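PDB 1VMJ: uncharacterized protein from Thermotoga maritima, which is of unknown function but belongs to the YjbQ (UPF0047) family and has been put forward as a putative thiamin phosphate synthase. Local coordinates for residues A[49-54]-A[146-151]; A[62-67]-A[127-132]; A[58-63]-A[133-138]. One frame throughout, in Å; residues are numbered along the deposited sequence.

Contact 1 of 3, residues A[49-54]-A[146-151]; sequences GLLLCN and VKIIGE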
loop_
_atom_site.group_PDB
_atom_site.type_symbol
_atom_site.label_atom_id
_atom_site.label_comp_id
_atom_site.label_asym_id
_atom_site.label_seq_id
_atom_site.Cartn_x
_atom_site.Cartn_y
_atom_site.Cartn_z
ATOM N N GLY A 49 -18.454 -0.752 -7.270
ATOM C CA GLY A 49 -17.867 0.180 -6.335
ATOM C C GLY A 49 -16.451 -0.173 -5.955
ATOM O O GLY A 49 -15.792 -0.938 -6.646
ATOM N N LEU A 50 -15.990 0.418 -4.857
ATOM C CA LEU A 50 -14.686 0.141 -4.277
ATOM C C LEU A 50 -14.886 -0.147 -2.810
ATOM O O LEU A 50 -15.646 0.556 -2.138
ATOM C CB LEU A 50 -13.731 1.317 -4.418
ATOM C CG LEU A 50 -13.281 1.718 -5.819
ATOM C CD1 LEU A 50 -12.397 2.952 -5.759
ATOM C CD2 LEU A 50 -12.526 0.594 -6.465
ATOM N N LEU A 51 -14.168 -1.153 -2.327
ATOM C CA LEU A 51 -14.132 -1.540 -0.933
ATOM C C LEU A 51 -12.739 -1.249 -0.383
ATOM O O LEU A 51 -11.733 -1.645 -0.950
ATOM C CB LEU A 51 -14.452 -3.023 -0.776
ATOM C CG LEU A 51 -14.341 -3.643 0.618
ATOM C CD1 LEU A 51 -15.276 -4.841 0.709
ATOM C CD2 LEU A 51 -12.936 -4.063 0.988
ATOM N N LEU A 52 -12.693 -0.552 0.738
ATOM C CA LEU A 52 -11.497 -0.370 1.533
ATOM C C LEU A 52 -11.618 -1.249 2.759
ATOM O O LEU A 52 -12.630 -1.261 3.422
ATOM C CB LEU A 52 -11.430 1.084 1.973
ATOM C CG LEU A 52 -10.415 1.459 3.053
ATOM C CD1 LEU A 52 -9.010 1.332 2.548
ATOM C CD2 LEU A 52 -10.627 2.833 3.607
ATOM N N CYS A 53 -10.534 -1.942 3.064
ATOM C CA CYS A 53 -10.434 -2.650 4.299
ATOM C C CYS A 53 -9.072 -2.363 4.909
ATOM O O CYS A 53 -8.033 -2.694 4.311
ATOM C CB CYS A 53 -10.606 -4.143 4.055
ATOM S SG CYS A 53 -10.557 -5.110 5.576
ATOM N N ASN A 54 -9.080 -1.782 6.109
ATOM C CA ASN A 54 -7.848 -1.364 6.748
ATOM C C ASN A 54 -7.797 -1.701 8.218
ATOM O O ASN A 54 -8.808 -1.743 8.889
ATOM C CB ASN A 54 -7.569 0.120 6.511
ATOM C CG ASN A 54 -8.521 1.044 7.266
ATOM O OD1 ASN A 54 -9.534 1.481 6.712
ATOM N ND2 ASN A 54 -8.191 1.382 8.531
ATOM N N VAL A 146 -14.129 -1.875 7.361
ATOM C CA VAL A 146 -14.571 -2.114 5.997
ATOM C C VAL A 146 -15.463 -0.947 5.617
ATOM O O VAL A 146 -16.407 -0.622 6.339
ATOM C CB VAL A 146 -15.397 -3.414 5.867
ATOM C CG1 VAL A 146 -15.864 -3.614 4.447
ATOM C CG2 VAL A 146 -14.590 -4.601 6.321
ATOM N N LYS A 147 -15.124 -0.317 4.499
ATOM C CA LYS A 147 -15.894 0.755 3.941
ATOM C C LYS A 147 -16.086 0.528 2.453
ATOM O O LYS A 147 -15.139 0.258 1.746
ATOM C CB LYS A 147 -15.176 2.096 4.180
ATOM C CG LYS A 147 -15.966 3.361 3.732
ATOM C CD LYS A 147 -17.044 3.747 4.692
ATOM C CE LYS A 147 -17.675 5.086 4.294
ATOM N NZ LYS A 147 -18.644 5.579 5.353
ATOM N N ILE A 148 -17.341 0.585 2.003
ATOM C CA ILE A 148 -17.678 0.377 0.602
ATOM C C ILE A 148 -18.459 1.543 0.090
ATOM O O ILE A 148 -19.360 2.021 0.761
ATOM C CB ILE A 148 -18.505 -0.905 0.381
ATOM C CG1 ILE A 148 -17.926 -2.059 1.214
ATOM C CG2 ILE A 148 -18.511 -1.248 -1.104
ATOM C CD1 ILE A 148 -18.754 -3.331 1.157
ATOM N N ILE A 149 -18.082 2.046 -1.063
ATOM C CA ILE A 149 -18.877 3.069 -1.721
ATOM C C ILE A 149 -19.184 2.644 -3.149
ATOM O O ILE A 149 -18.385 1.936 -3.791
ATOM C CB ILE A 149 -18.238 4.478 -1.704
ATOM C CG1 ILE A 149 -16.960 4.538 -2.514
ATOM C CG2 ILE A 149 -17.958 4.934 -0.281
ATOM C CD1 ILE A 149 -16.530 5.991 -2.768
ATOM N N GLY A 150 -20.339 3.049 -3.647
ATOM C CA GLY A 150 -20.646 2.781 -5.042
ATOM C C GLY A 150 -22.120 2.843 -5.261
ATOM O O GLY A 150 -22.813 3.544 -4.529
ATOM N N GLU A 151 -22.595 2.076 -6.235
ATOM C CA GLU A 151 -24.025 1.950 -6.502
ATOM C C GLU A 151 -24.347 0.495 -6.764
ATOM O O GLU A 151 -23.637 -0.149 -7.515
ATOM C CB GLU A 151 -24.419 2.814 -7.694
ATOM O OXT GLU A 151 -25.339 -0.046 -6.281
#
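L50 pairs with I149, and L52 with K147, where strands 49-55 and 142-150 run antiparallel inside the five-stranded sheet of this YjbQ-family fold. Strand 142-150 lies between 14-22 and 49-55, and 49-55 in turn borders 113-119. Four backbone hydrogen bonds join the two segments. L50 and I149 exchange one pair and L52 and K147 the other, the shortest running from L52 N to K147 O at 2.8 Å. L51 with I148 forms the non-hydrogen-bonded pair between them, and C53 with V146 the next one beyond K147. The two glycines end the pairing. CA of G49 sits 4.0 Å from CA of G150, too close for a side chain on either.

The apolar contacts lie on the face of L51, C53, V146 and I148, which helix 34-44 covers through L37, C40 and V41. C53 SG touches V146 CG2 at 4.1 Å. The other face carries L50, L52, K147 and I149 and packs against other subunits. There K147 NZ makes a salt bridge with E48 of the second subunit. L51 reaches both neighbours across the pairing because its CG stands anti to N (chi1 175°). Its CD1 touches V146 CG1 at 4.0 Å and I148 CD1 at 3.8 Å.

Contact 2 of 3, residues A[62-67]-A[127-132]; sequences VFINDD and PWEQVF
F132 crosses to F63, N65, D66 and D67. Its CB lies over one face of the F63 ring, 3.8 Å from the ring centroid, in a CH-pi contact offset toward the rim. The closest atom there is F63 CZ, 3.5 Å from F132 CB. F132 CG still touches CZ, and CD1 reaches only CE2 of F63. The ring planes differ by 19°, but one ring is displaced well past the other, so little stacking results. With CG anti to its own carbonyl carbon (chi1 -70°), the F132 ring extends past F63 to the end of strand 60-65 and the residues that follow it. CE1 then meets two backbone oxygens, N65 O at the ring edge and D66 O obliquely, each 3.6 Å away. CE2 reaches OD1 and CG of the D67 carboxylate. CZ ends against D67 CB, also at the edge. The D67 carboxylate stands almost upright to the ring, 83° between planes, and its OD2 is hydrogen-bonded to N32 ND2.

The strands 60-65 and 130-135 form an antiparallel pair in the three-stranded sheet, with 130-135 in the middle. F63 and F132 exchange two backbone bonds, as do N65 and Q130. On the opposite face I64 packs its CG1 on V131 CG2 at 3.8 Å, and V62 CG1 meets V131 CG1. This side rests on V114 and I116 of strand 113-119. I64 CG2 also touches E129, whose OE2 forms a salt bridge with R112 of the third subunit, while its OE1 accepts a hydrogen bond from G126 N.

Beyond the strands a water bridges the segments, giving one bond to D66 OD1 at 2.6 Å and another to W128 O. N65 OD1 accepts from D66 N at 2.9 Å and from H104 ND1 of the third subunit.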
loop_
_atom_site.group_PDB
_atom_site.type_symbol
_atom_site.label_atom_id
_atom_site.label_comp_id
_atom_site.label_asym_id
_atom_site.label_seq_id
_atom_site.Cartn_x
_atom_site.Cartn_y
_atom_site.Cartn_z
ATOM N N VAL A 62 -3.864 -5.165 7.082
ATOM C CA VAL A 62 -4.761 -5.914 6.204
ATOM C C VAL A 62 -4.064 -6.048 4.847
ATOM O O VAL A 62 -3.548 -5.083 4.306
ATOM C CB VAL A 62 -6.110 -5.257 6.050
ATOM C CG1 VAL A 62 -6.949 -5.992 5.035
ATOM C CG2 VAL A 62 -6.837 -5.221 7.384
ATOM N N PHE A 63 -3.970 -7.270 4.342
ATOM C CA PHE A 63 -3.229 -7.557 3.115
ATOM C C PHE A 63 -3.880 -8.730 2.426
ATOM O O PHE A 63 -4.729 -9.428 3.004
ATOM C CB PHE A 63 -1.745 -7.832 3.394
ATOM C CG PHE A 63 -1.497 -9.110 4.190
ATOM C CD1 PHE A 63 -1.556 -9.130 5.575
ATOM C CD2 PHE A 63 -1.227 -10.293 3.538
ATOM C CE1 PHE A 63 -1.378 -10.318 6.294
ATOM C CE2 PHE A 63 -0.996 -11.455 4.242
ATOM C CZ PHE A 63 -1.089 -11.469 5.623
ATOM N N ILE A 64 -3.499 -8.895 1.164
ATOM C CA ILE A 64 -3.959 -10.000 0.341
ATOM C C ILE A 64 -2.790 -10.895 -0.035
ATOM O O ILE A 64 -1.778 -10.425 -0.570
ATOM C CB ILE A 64 -4.688 -9.520 -0.923
ATOM C CG1 ILE A 64 -6.097 -9.040 -0.533
ATOM C CG2 ILE A 64 -4.811 -10.628 -1.948
ATOM C CD1 ILE A 64 -6.797 -8.184 -1.524
ATOM N N ASN A 65 -2.934 -12.196 0.220
ATOM C CA ASN A 65 -1.956 -13.150 -0.272
ATOM C C ASN A 65 -2.521 -14.557 -0.180
ATOM O O ASN A 65 -3.709 -14.709 -0.135
ATOM C CB ASN A 65 -0.592 -12.965 0.425
ATOM C CG ASN A 65 0.561 -13.204 -0.548
ATOM O OD1 ASN A 65 0.802 -14.353 -0.931
ATOM N ND2 ASN A 65 1.167 -12.125 -1.061
ATOM N N ASP A 66 -1.676 -15.576 -0.164
ATOM C CA ASP A 66 -2.147 -16.965 -0.199
ATOM C C ASP A 66 -2.562 -17.451 1.176
ATOM O O ASP A 66 -1.921 -17.124 2.170
ATOM C CB ASP A 66 -0.989 -17.859 -0.672
ATOM C CG ASP A 66 -1.449 -19.163 -1.332
ATOM O OD1 ASP A 66 -2.657 -19.470 -1.451
ATOM O OD2 ASP A 66 -0.531 -19.892 -1.765
ATOM N N ASP A 67 -3.603 -18.272 1.227
ATOM C CA ASP A 67 -3.926 -19.008 2.440
ATOM C C ASP A 67 -3.271 -20.385 2.360
ATOM O O ASP A 67 -3.873 -21.367 1.943
ATOM C CB ASP A 67 -5.444 -19.141 2.625
ATOM C CG ASP A 67 -5.837 -19.522 4.050
ATOM O OD1 ASP A 67 -4.944 -19.732 4.912
ATOM O OD2 ASP A 67 -7.053 -19.628 4.315
ATOM N N PRO A 127 -7.635 -15.649 -8.786
ATOM C CA PRO A 127 -7.936 -17.003 -8.360
ATOM C C PRO A 127 -7.472 -17.366 -6.953
ATOM O O PRO A 127 -8.093 -18.206 -6.312
ATOM C CB PRO A 127 -7.203 -17.857 -9.397
ATOM C CG PRO A 127 -6.126 -16.997 -9.928
ATOM C CD PRO A 127 -6.723 -15.618 -9.945
ATOM N N TRP A 128 -6.398 -16.746 -6.484
ATOM C CA TRP A 128 -5.788 -17.124 -5.220
ATOM C C TRP A 128 -5.763 -16.015 -4.201
ATOM O O TRP A 128 -5.165 -16.170 -3.143
ATOM C CB TRP A 128 -4.401 -17.718 -5.454
ATOM C CG TRP A 128 -4.467 -18.871 -6.396
ATOM C CD1 TRP A 128 -3.946 -18.930 -7.641
ATOM C CD2 TRP A 128 -5.180 -20.094 -6.191
ATOM N NE1 TRP A 128 -4.265 -20.140 -8.227
ATOM C CE2 TRP A 128 -5.024 -20.868 -7.353
ATOM C CE3 TRP A 128 -5.935 -20.610 -5.132
ATOM C CZ2 TRP A 128 -5.591 -22.139 -7.486
ATOM C CZ3 TRP A 128 -6.498 -21.872 -5.260
ATOM C CH2 TRP A 128 -6.320 -22.622 -6.430
ATOM N N GLU A 129 -6.404 -14.890 -4.524
ATOM C CA GLU A 129 -6.454 -13.771 -3.595
ATOM C C GLU A 129 -7.318 -14.081 -2.389
ATOM O O GLU A 129 -8.498 -14.399 -2.522
ATOM C CB GLU A 129 -6.976 -12.501 -4.260
ATOM C CG GLU A 129 -6.074 -11.933 -5.327
ATOM C CD GLU A 129 -6.493 -10.539 -5.744
ATOM O OE1 GLU A 129 -7.375 -10.428 -6.618
ATOM O OE2 GLU A 129 -5.974 -9.549 -5.179
ATOM N N GLN A 130 -6.708 -13.986 -1.214
ATOM C CA GLN A 130 -7.435 -14.062 0.040
ATOM C C GLN A 130 -7.030 -12.895 0.915
ATOM O O GLN A 130 -5.878 -12.488 0.914
ATOM C CB GLN A 130 -7.136 -15.371 0.756
ATOM C CG GLN A 130 -7.645 -16.628 0.065
ATOM C CD GLN A 130 -9.131 -16.831 0.200
ATOM O OE1 GLN A 130 -9.629 -17.122 1.275
ATOM N NE2 GLN A 130 -9.849 -16.619 -0.882
ATOM N N VAL A 131 -7.981 -12.358 1.667
ATOM C CA VAL A 131 -7.730 -11.188 2.500
ATOM C C VAL A 131 -7.479 -11.643 3.937
ATOM O O VAL A 131 -8.203 -12.462 4.495
ATOM C CB VAL A 131 -8.930 -10.226 2.514
ATOM C CG1 VAL A 131 -8.532 -8.910 3.197
ATOM C CG2 VAL A 131 -9.447 -9.945 1.102
ATOM N N PHE A 132 -6.409 -11.087 4.503
ATOM C CA PHE A 132 -5.946 -11.383 5.858
ATOM C C PHE A 132 -5.867 -10.173 6.745
ATOM O O PHE A 132 -5.494 -9.066 6.306
ATOM C CB PHE A 132 -4.550 -12.021 5.805
ATOM C CG PHE A 132 -4.577 -13.392 5.253
ATOM C CD1 PHE A 132 -4.433 -13.614 3.881
ATOM C CD2 PHE A 132 -4.819 -14.464 6.077
ATOM C CE1 PHE A 132 -4.516 -14.891 3.360
ATOM C CE2 PHE A 132 -4.919 -15.746 5.540
ATOM C CZ PHE A 132 -4.767 -15.931 4.176
HETATM O O HOH W 1 -5.078 -18.469 -1.625
HETATM O O HOH W 2 -8.680 -20.360 1.368
#

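Contact 3 of 3, residues A[58-63]-A[133-138]; sequences ITASVF and YGEFDG. With SO4 (sulfate ion), chain C.
Y133 meets A60 and S61 obliquely. CE1 is 3.6 Å from A60 CB, and the methyl also touches OH. S61 O approaches CD1. The ring comes alongside the neighbouring strand because CG is anti to N (chi1 -180°). The hydroxyl donates to E135 OE1 over 2.7 Å, meeting it from above the carboxylate plane. E135 OE2 accepts from D137 N on its anti side and forms a salt bridge with K142. A leucine in place of Y133 would probably leave E135 OE1 without this donor and remove the ring contact with A60.

F136 lies on the other side of the sheet, edge-on to S61, with CE2 3.4 Å from S61 OG. Its backbone N gives a weak bond to T59 O. G134 sits between these rings and exchanges two 2.8 Å bonds with S61: G134 N to S61 O, and S61 N to G134 O. Its CA meets the edge of the F63 ring.

Just before strand 60-65, I58 N and T59 OG1 bind a sulfate, with 2.9 Å from I58 N to sulfate O3. H57 and R140 complete its grip. The ion probably comes from the crystallisation liquor, but its place beside this antiparallel strand end may mark an anion pocket.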
loop_
_atom_site.group_PDB
_atom_site.type_symbol
_atom_site.label_atom_id
_atom_site.label_comp_id
_atom_site.label_asym_id
_atom_site.label_seq_id
_atom_site.Cartn_x
_atom_site.Cartn_y
_atom_site.Cartn_z
ATOM N N ILE A 58 -2.204 0.690 14.512
ATOM C CA ILE A 58 -0.968 1.001 13.802
ATOM C C ILE A 58 0.114 -0.056 14.005
ATOM O O ILE A 58 1.274 0.150 13.615
ATOM C CB ILE A 58 -0.490 2.445 14.156
ATOM C CG1 ILE A 58 -0.274 2.581 15.664
ATOM C CG2 ILE A 58 -1.502 3.482 13.659
ATOM C CD1 ILE A 58 0.308 3.906 16.093
ATOM N N THR A 59 -0.297 -1.186 14.586
ATOM C CA THR A 59 0.532 -2.353 14.820
ATOM C C THR A 59 -0.057 -3.615 14.187
ATOM O O THR A 59 0.270 -4.739 14.590
ATOM C CB THR A 59 0.685 -2.596 16.316
ATOM O OG1 THR A 59 -0.606 -2.616 16.921
ATOM C CG2 THR A 59 1.520 -1.504 16.928
ATOM N N ALA A 60 -0.907 -3.419 13.184
ATOM C CA ALA A 60 -1.523 -4.517 12.479
ATOM C C ALA A 60 -1.771 -4.140 11.033
ATOM O O ALA A 60 -1.665 -2.981 10.625
ATOM C CB ALA A 60 -2.802 -4.902 13.160
ATOM N N SER A 61 -2.052 -5.160 10.229
ATOM C CA SER A 61 -2.176 -5.024 8.775
ATOM C C SER A 61 -3.430 -5.648 8.244
ATOM O O SER A 61 -3.961 -6.570 8.839
ATOM C CB SER A 61 -1.009 -5.740 8.076
ATOM O OG SER A 61 0.214 -5.098 8.365
ATOM N N VAL A 62 -3.864 -5.165 7.082
ATOM C CA VAL A 62 -4.761 -5.914 6.204
ATOM C C VAL A 62 -4.064 -6.048 4.847
ATOM O O VAL A 62 -3.548 -5.083 4.306
ATOM C CB VAL A 62 -6.110 -5.257 6.050
ATOM C CG1 VAL A 62 -6.949 -5.992 5.035
ATOM C CG2 VAL A 62 -6.837 -5.221 7.384
ATOM N N PHE A 63 -3.970 -7.270 4.342
ATOM C CA PHE A 63 -3.229 -7.557 3.115
ATOM C C PHE A 63 -3.880 -8.730 2.426
ATOM O O PHE A 63 -4.729 -9.428 3.004
ATOM C CB PHE A 63 -1.745 -7.832 3.394
ATOM C CG PHE A 63 -1.497 -9.110 4.190
ATOM C CD1 PHE A 63 -1.556 -9.130 5.575
ATOM C CD2 PHE A 63 -1.227 -10.293 3.538
ATOM C CE1 PHE A 63 -1.378 -10.318 6.294
ATOM C CE2 PHE A 63 -0.996 -11.455 4.242
ATOM C CZ PHE A 63 -1.089 -11.469 5.623
ATOM N N TYR A 133 -6.205 -10.414 8.006
ATOM C CA TYR A 133 -5.812 -9.550 9.102
ATOM C C TYR A 133 -4.487 -10.086 9.596
ATOM O O TYR A 133 -4.368 -11.265 9.942
ATOM C CB TYR A 133 -6.844 -9.585 10.245
ATOM C CG TYR A 133 -6.486 -8.698 11.411
ATOM C CD1 TYR A 133 -6.251 -7.347 11.220
ATOM C CD2 TYR A 133 -6.339 -9.222 12.699
ATOM C CE1 TYR A 133 -5.918 -6.522 12.283
ATOM C CE2 TYR A 133 -6.019 -8.398 13.780
ATOM C CZ TYR A 133 -5.796 -7.052 13.548
ATOM O OH TYR A 133 -5.454 -6.235 14.579
ATOM N N GLY A 134 -3.482 -9.217 9.607
ATOM C CA GLY A 134 -2.169 -9.535 10.114
ATOM C C GLY A 134 -1.963 -8.856 11.442
ATOM O O GLY A 134 -1.722 -7.637 11.517
ATOM N N GLU A 135 -2.094 -9.618 12.508
ATOM C CA GLU A 135 -1.900 -9.102 13.844
ATOM C C GLU A 135 -0.435 -9.198 14.244
ATOM O O GLU A 135 0.122 -10.283 14.204
ATOM C CB GLU A 135 -2.744 -9.922 14.842
ATOM C CG GLU A 135 -2.643 -9.427 16.279
ATOM C CD GLU A 135 -3.093 -7.999 16.398
ATOM O OE1 GLU A 135 -4.325 -7.771 16.528
ATOM O OE2 GLU A 135 -2.216 -7.116 16.342
ATOM N N PHE A 136 0.182 -8.077 14.632
ATOM C CA PHE A 136 1.561 -8.088 15.103
ATOM C C PHE A 136 1.732 -7.705 16.572
ATOM O O PHE A 136 2.832 -7.763 17.096
ATOM C CB PHE A 136 2.436 -7.237 14.176
ATOM C CG PHE A 136 2.364 -7.695 12.750
ATOM C CD1 PHE A 136 2.772 -8.969 12.426
ATOM C CD2 PHE A 136 1.833 -6.902 11.750
ATOM C CE1 PHE A 136 2.675 -9.435 11.131
ATOM C CE2 PHE A 136 1.743 -7.368 10.462
ATOM C CZ PHE A 136 2.166 -8.651 10.172
ATOM N N ASP A 137 0.641 -7.280 17.212
ATOM C CA ASP A 137 0.666 -6.960 18.647
ATOM C C ASP A 137 -0.722 -7.207 19.247
ATOM O O ASP A 137 -1.443 -6.282 19.633
ATOM C CB ASP A 137 1.127 -5.514 18.877
ATOM C CG ASP A 137 1.172 -5.141 20.365
ATOM O OD1 ASP A 137 1.533 -6.026 21.191
ATOM O OD2 ASP A 137 0.824 -3.980 20.707
ATOM N N GLY A 138 -1.060 -8.484 19.304
ATOM C CA GLY A 138 -2.413 -8.920 19.647
ATOM C C GLY A 138 -2.656 -9.156 21.125
ATOM O O GLY A 138 -2.065 -8.500 21.962
HETATM S S SO4 C . -2.390 0.621 18.350
HETATM O O1 SO4 C . -3.399 0.296 19.338
HETATM O O2 SO4 C . -1.339 1.453 18.905
HETATM O O3 SO4 C . -2.992 1.388 17.241
HETATM O O4 SO4 C . -1.885 -0.630 17.858
#

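Contacts 2 and 3 are two ends of one strand pairing, 60-65 with 130-135, their centres about 14 Å apart. They share V62 and F63. Contact 1 lies in the five-stranded sheet, its centre about 17 Å from that of contact 2 and about 20 Å from that of contact 3. Along the chain, strand 49-55 leads to 60-65, and 130-135 leads to 142-150. Contacts 2 and 3 are therefore nested within the loop closed by contact 1. The sheets touch where V62 packs its methyls on the backbone of C53 and N54. Contacts 1 and 2 reach the third subunit, contacts 1 and 3 the second. The connected strands thus join two sheets that both meet other subunits.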